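Long-range contact in uncharacterized conserved protein YiiM (Geobacillus stearothermophilus, PDB 5YHH), which probably uses a molybdenum cofactor in a MOSC-domain catalytic site to confer resistance to hydroxylaminopurine: residues D62-W76 and A140-V153. Sequence-based numbering, arbitrary orientation.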
loop_
_atom_site.group_PDB
_atom_site.type_symbol
_atom_site.label_atom_id
_atom_site.label_comp_id
_atom_site.label_asym_id
_atom_site.label_seq_id
_atom_site.Cartn_x
_atom_site.Cartn_y
_atom_site.Cartn_z
ATOM N N ASP A 62 -8.842 -3.152 6.671
ATOM C CA ASP A 62 -8.077 -3.691 5.520
ATOM C C ASP A 62 -7.041 -2.677 4.994
ATOM O O ASP A 62 -5.977 -3.052 4.441
ATOM C CB ASP A 62 -9.019 -4.061 4.361
ATOM C CG ASP A 62 -9.841 -5.338 4.604
ATOM O OD1 ASP A 62 -9.403 -6.252 5.332
ATOM O OD2 ASP A 62 -10.938 -5.436 4.000
ATOM N N LYS A 63 -7.403 -1.399 5.091
ATOM C CA LYS A 63 -6.592 -0.325 4.572
ATOM C C LYS A 63 -6.002 0.515 5.713
ATOM O O LYS A 63 -5.886 1.735 5.610
ATOM C CB LYS A 63 -7.432 0.528 3.618
ATOM C CG LYS A 63 -7.851 -0.212 2.313
ATOM C CD LYS A 63 -8.364 0.721 1.186
ATOM C CE LYS A 63 -9.562 1.579 1.592
ATOM N NZ LYS A 63 -10.886 0.914 1.343
ATOM N N ALA A 64 -5.588 -0.145 6.786
ATOM C CA ALA A 64 -5.130 0.562 7.984
ATOM C C ALA A 64 -3.845 1.386 7.732
ATOM O O ALA A 64 -3.734 2.505 8.221
ATOM C CB ALA A 64 -4.888 -0.408 9.084
ATOM N N ILE A 65 -2.885 0.811 6.998
ATOM C CA ILE A 65 -1.585 1.453 6.734
ATOM C C ILE A 65 -1.332 1.413 5.222
ATOM O O ILE A 65 -1.280 0.341 4.622
ATOM C CB ILE A 65 -0.440 0.750 7.478
ATOM C CG1 ILE A 65 -0.679 0.765 9.011
ATOM C CG2 ILE A 65 0.906 1.417 7.152
ATOM C CD1 ILE A 65 0.156 -0.265 9.732
ATOM N N CYS A 66 -1.182 2.576 4.607
ATOM C CA CYS A 66 -0.739 2.661 3.208
ATOM C C CYS A 66 0.810 2.771 3.123
ATOM O O CYS A 66 1.407 3.609 3.796
ATOM C CB CYS A 66 -1.440 3.873 2.544
ATOM S SG CYS A 66 -0.961 4.093 0.828
ATOM N N ALA A 67 1.445 1.902 2.340
ATOM C CA ALA A 67 2.915 1.822 2.216
ATOM C C ALA A 67 3.350 2.047 0.786
ATOM O O ALA A 67 2.656 1.620 -0.159
ATOM C CB ALA A 67 3.412 0.457 2.687
ATOM N N TYR A 68 4.487 2.730 0.615
ATOM C CA TYR A 68 5.026 3.008 -0.723
ATOM C C TYR A 68 6.531 2.787 -0.769
ATOM O O TYR A 68 7.241 3.242 0.119
ATOM C CB TYR A 68 4.689 4.428 -1.199
ATOM C CG TYR A 68 4.818 4.520 -2.676
ATOM C CD1 TYR A 68 3.814 4.048 -3.505
ATOM C CD2 TYR A 68 5.966 5.016 -3.251
ATOM C CE1 TYR A 68 3.945 4.094 -4.860
ATOM C CE2 TYR A 68 6.098 5.090 -4.603
ATOM C CZ TYR A 68 5.096 4.624 -5.412
ATOM O OH TYR A 68 5.216 4.652 -6.781
ATOM N N PRO A 69 7.021 2.050 -1.783
ATOM C CA PRO A 69 8.439 1.823 -1.920
ATOM C C PRO A 69 9.201 3.083 -2.300
ATOM O O PRO A 69 8.977 3.612 -3.391
ATOM C CB PRO A 69 8.517 0.795 -3.055
ATOM C CG PRO A 69 7.163 0.093 -3.021
ATOM C CD PRO A 69 6.236 1.183 -2.691
ATOM N N SER A 70 10.111 3.535 -1.445
ATOM C CA SER A 70 10.935 4.715 -1.758
ATOM C C SER A 70 11.732 4.542 -3.068
ATOM O O SER A 70 12.053 5.537 -3.776
ATOM C CB SER A 70 11.886 5.054 -0.590
ATOM O OG SER A 70 12.836 4.008 -0.334
ATOM N N GLU A 71 12.061 3.293 -3.408
ATOM C CA GLU A 71 12.841 3.029 -4.614
ATOM C C GLU A 71 12.196 3.690 -5.818
ATOM O O GLU A 71 12.882 4.164 -6.700
ATOM C CB GLU A 71 13.021 1.523 -4.877
ATOM C CG GLU A 71 13.948 0.794 -3.879
ATOM C CD GLU A 71 13.231 0.323 -2.614
ATOM O OE1 GLU A 71 12.085 0.776 -2.361
ATOM O OE2 GLU A 71 13.821 -0.488 -1.840
ATOM N N HIS A 72 10.862 3.717 -5.858
ATOM C CA HIS A 72 10.161 4.236 -7.024
ATOM C C HIS A 72 10.304 5.739 -7.186
ATOM O O HIS A 72 10.123 6.264 -8.291
ATOM C CB HIS A 72 8.675 3.867 -6.954
ATOM C CG HIS A 72 8.438 2.400 -6.969
ATOM N ND1 HIS A 72 9.279 1.517 -7.619
ATOM C CD2 HIS A 72 7.462 1.652 -6.402
ATOM C CE1 HIS A 72 8.814 0.286 -7.463
ATOM N NE2 HIS A 72 7.717 0.343 -6.724
ATOM N N PHE A 73 10.589 6.445 -6.090
ATOM C CA PHE A 73 10.817 7.895 -6.169
ATOM C C PHE A 73 11.879 8.269 -7.218
ATOM O O PHE A 73 11.771 9.318 -7.854
ATOM C CB PHE A 73 11.255 8.454 -4.835
ATOM C CG PHE A 73 10.213 8.339 -3.735
ATOM C CD1 PHE A 73 8.850 8.197 -4.024
ATOM C CD2 PHE A 73 10.609 8.422 -2.398
ATOM C CE1 PHE A 73 7.902 8.119 -2.994
ATOM C CE2 PHE A 73 9.678 8.341 -1.395
ATOM C CZ PHE A 73 8.321 8.192 -1.697
ATOM N N VAL A 74 12.901 7.429 -7.364
ATOM C CA VAL A 74 13.942 7.637 -8.348
ATOM C C VAL A 74 13.359 7.672 -9.744
ATOM O O VAL A 74 13.669 8.585 -10.520
ATOM C CB VAL A 74 15.072 6.573 -8.230
ATOM C CG1 VAL A 74 16.095 6.701 -9.390
ATOM C CG2 VAL A 74 15.786 6.741 -6.942
ATOM N N TYR A 75 12.509 6.698 -10.071
ATOM C CA TYR A 75 11.840 6.674 -11.333
ATOM C C TYR A 75 10.963 7.915 -11.528
ATOM O O TYR A 75 11.010 8.530 -12.593
ATOM C CB TYR A 75 11.001 5.407 -11.478
ATOM C CG TYR A 75 10.087 5.422 -12.691
ATOM C CD1 TYR A 75 10.557 5.025 -13.928
ATOM C CD2 TYR A 75 8.740 5.780 -12.582
ATOM C CE1 TYR A 75 9.752 5.018 -15.026
ATOM C CE2 TYR A 75 7.928 5.801 -13.690
ATOM C CZ TYR A 75 8.435 5.394 -14.903
ATOM O OH TYR A 75 7.655 5.396 -16.021
ATOM N N TRP A 76 10.184 8.305 -10.519
ATOM C CA TRP A 76 9.285 9.459 -10.674
ATOM C C TRP A 76 10.081 10.768 -10.880
ATOM O O TRP A 76 9.653 11.635 -11.655
ATOM C CB TRP A 76 8.335 9.597 -9.488
ATOM C CG TRP A 76 7.419 8.397 -9.352
ATOM C CD1 TRP A 76 7.346 7.535 -8.305
ATOM C CD2 TRP A 76 6.503 7.915 -10.333
ATOM N NE1 TRP A 76 6.430 6.555 -8.562
ATOM C CE2 TRP A 76 5.905 6.760 -9.804
ATOM C CE3 TRP A 76 6.124 8.346 -11.605
ATOM C CZ2 TRP A 76 4.955 6.038 -10.494
ATOM C CZ3 TRP A 76 5.162 7.622 -12.292
ATOM C CH2 TRP A 76 4.588 6.478 -11.716
ATOM N N ALA A 140 0.036 6.464 -15.162
ATOM C CA ALA A 140 1.420 5.989 -15.027
ATOM C C ALA A 140 1.603 4.941 -13.927
ATOM O O ALA A 140 2.369 3.987 -14.076
ATOM C CB ALA A 140 2.382 7.171 -14.790
ATOM N N ILE A 141 0.942 5.141 -12.805
ATOM C CA ILE A 141 1.023 4.151 -11.711
ATOM C C ILE A 141 0.448 2.808 -12.181
ATOM O O ILE A 141 1.089 1.777 -12.014
ATOM C CB ILE A 141 0.317 4.651 -10.430
ATOM C CG1 ILE A 141 1.102 5.811 -9.811
ATOM C CG2 ILE A 141 0.153 3.506 -9.398
ATOM C CD1 ILE A 141 0.307 6.627 -8.800
ATOM N N CYS A 142 -0.731 2.836 -12.805
ATOM C CA CYS A 142 -1.330 1.632 -13.349
ATOM C C CYS A 142 -0.468 0.997 -14.450
ATOM O O CYS A 142 -0.335 -0.225 -14.503
ATOM C CB CYS A 142 -2.764 1.887 -13.834
ATOM S SG CYS A 142 -3.385 0.557 -14.885
ATOM N N GLN A 143 0.169 1.805 -15.294
ATOM C CA GLN A 143 1.019 1.259 -16.345
ATOM C C GLN A 143 2.331 0.658 -15.816
ATOM O O GLN A 143 2.792 -0.356 -16.343
ATOM C CB GLN A 143 1.375 2.333 -17.373
ATOM C CG GLN A 143 0.252 2.697 -18.336
ATOM C CD GLN A 143 0.575 3.940 -19.168
ATOM O OE1 GLN A 143 1.332 4.836 -18.738
ATOM N NE2 GLN A 143 -0.011 4.005 -20.369
ATOM N N THR A 144 2.950 1.281 -14.808
ATOM C CA THR A 144 4.245 0.821 -14.331
ATOM C C THR A 144 4.107 -0.253 -13.258
ATOM O O THR A 144 5.056 -0.992 -12.998
ATOM C CB THR A 144 5.055 1.995 -13.757
ATOM O OG1 THR A 144 4.322 2.617 -12.663
ATOM C CG2 THR A 144 5.325 3.012 -14.846
ATOM N N GLY A 145 2.963 -0.284 -12.572
ATOM C CA GLY A 145 2.782 -1.154 -11.387
ATOM C C GLY A 145 3.472 -0.636 -10.121
ATOM O O GLY A 145 3.560 -1.373 -9.127
ATOM N N LYS A 146 3.889 0.626 -10.122
ATOM C CA LYS A 146 4.594 1.233 -8.985
ATOM C C LYS A 146 3.568 1.884 -8.079
ATOM O O LYS A 146 3.500 3.106 -7.940
ATOM C CB LYS A 146 5.645 2.243 -9.461
ATOM C CG LYS A 146 6.703 1.608 -10.366
ATOM C CD LYS A 146 7.725 2.642 -10.905
ATOM C CE LYS A 146 8.648 2.080 -12.046
ATOM N NZ LYS A 146 9.633 1.107 -11.534
ATOM N N SER A 147 2.786 1.024 -7.433
ATOM C CA SER A 147 1.558 1.410 -6.742
ATOM C C SER A 147 1.675 1.422 -5.236
ATOM O O SER A 147 0.900 2.110 -4.545
ATOM C CB SER A 147 0.448 0.401 -7.104
ATOM O OG SER A 147 0.750 -0.905 -6.590
ATOM N N GLY A 148 2.584 0.625 -4.701
ATOM C CA GLY A 148 2.527 0.322 -3.260
ATOM C C GLY A 148 1.318 -0.542 -2.883
ATOM O O GLY A 148 0.676 -1.145 -3.733
ATOM N N PHE A 149 1.028 -0.622 -1.589
ATOM C CA PHE A 149 0.109 -1.652 -1.059
ATOM C C PHE A 149 -0.293 -1.285 0.368
ATOM O O PHE A 149 0.329 -0.424 1.015
ATOM C CB PHE A 149 0.743 -3.060 -1.098
ATOM C CG PHE A 149 2.241 -3.070 -0.723
ATOM C CD1 PHE A 149 2.631 -3.053 0.588
ATOM C CD2 PHE A 149 3.206 -2.999 -1.694
ATOM C CE1 PHE A 149 3.985 -3.030 0.936
ATOM C CE2 PHE A 149 4.588 -2.972 -1.354
ATOM C CZ PHE A 149 4.953 -2.983 -0.039
ATOM N N TYR A 150 -1.329 -1.944 0.864
ATOM C CA TYR A 150 -1.778 -1.684 2.205
ATOM C C TYR A 150 -1.460 -2.871 3.112
ATOM O O TYR A 150 -1.400 -4.010 2.652
ATOM C CB TYR A 150 -3.298 -1.513 2.212
ATOM C CG TYR A 150 -3.803 -0.214 1.686
ATOM C CD1 TYR A 150 -4.156 -0.079 0.347
ATOM C CD2 TYR A 150 -4.016 0.860 2.540
ATOM C CE1 TYR A 150 -4.684 1.104 -0.134
ATOM C CE2 TYR A 150 -4.546 2.049 2.069
ATOM C CZ TYR A 150 -4.845 2.166 0.741
ATOM O OH TYR A 150 -5.350 3.328 0.287
ATOM N N PHE A 151 -1.380 -2.569 4.404
ATOM C CA PHE A 151 -1.395 -3.557 5.478
ATOM C C PHE A 151 -2.613 -3.365 6.377
ATOM O O PHE A 151 -3.055 -2.235 6.644
ATOM C CB PHE A 151 -0.202 -3.356 6.424
ATOM C CG PHE A 151 1.152 -3.493 5.800
ATOM C CD1 PHE A 151 1.769 -4.729 5.697
ATOM C CD2 PHE A 151 1.859 -2.363 5.403
ATOM C CE1 PHE A 151 3.062 -4.841 5.165
ATOM C CE2 PHE A 151 3.138 -2.466 4.882
ATOM C CZ PHE A 151 3.739 -3.702 4.756
ATOM N N ARG A 152 -3.104 -4.484 6.899
ATOM C CA ARG A 152 -3.964 -4.501 8.081
ATOM C C ARG A 152 -3.071 -4.717 9.308
ATOM O O ARG A 152 -1.949 -5.245 9.206
ATOM C CB ARG A 152 -5.029 -5.608 7.967
ATOM C CG ARG A 152 -4.489 -7.049 7.949
ATOM C CD ARG A 152 -5.644 -8.070 8.113
ATOM N NE ARG A 152 -6.587 -7.959 6.991
ATOM C CZ ARG A 152 -6.419 -8.503 5.785
ATOM N NH1 ARG A 152 -5.378 -9.278 5.525
ATOM N NH2 ARG A 152 -7.331 -8.314 4.850
ATOM N N VAL A 153 -3.556 -4.300 10.470
ATOM C CA VAL A 153 -2.810 -4.463 11.694
ATOM C C VAL A 153 -3.349 -5.674 12.446
ATOM O O VAL A 153 -4.521 -5.676 12.869
ATOM C CB VAL A 153 -2.918 -3.204 12.548
ATOM C CG1 VAL A 153 -2.252 -3.441 13.908
ATOM C CG2 VAL A 153 -2.317 -2.001 11.757
HETATM O O HOH W 1 0.795 3.361 -1.954
HETATM O O HOH W 2 11.548 1.854 -9.490
#
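Strands 65-69 and 149-153 run antiparallel, Ile65 pairing with Phe151 and Ala67 with Phe149 through two backbone hydrogen bonds each. The small methyl of Ala67 rests against the adjacent rims of the Phe149 and Phe151 rings, which project from the same face, its CB 3.7 Å from Phe151 CE2. Cys66 and Tyr150 occupy the other face, and the long aliphatic chain of Lys63 lies over the Tyr150 ring, CG 3.9 Å from its centroid. The strands are neighbours in the mixed sheet of the MOSC domain; where they begin to pair, two residues, Ala64 and Ile65, stand opposite the single Phe151, a classic beta bulge. In a salt bridge, Arg152 NH2 meets Asp62 OD1 (3.0 Å) from above the carboxylate plane, while NH1 turns to Ala202 O and Gln117. Gly148 takes a positive phi, easy for glycine, its CA 3.4 Å from Ala67 O. Tyr68 OH donates to Lys146 O (2.6 Å) and accepts from Trp76 NE1 (2.9 Å), which fixes its orientation. Extended until chi4 (-71°), Lys146 lays CG over the His72 face and puts NZ over Tyr75, 4.9 Å from its centroid, a cation-pi contact; NZ also donates to a water that meets His72 ND1, while His72 NE2 is hydrogen-bonded to Glu100 OE1.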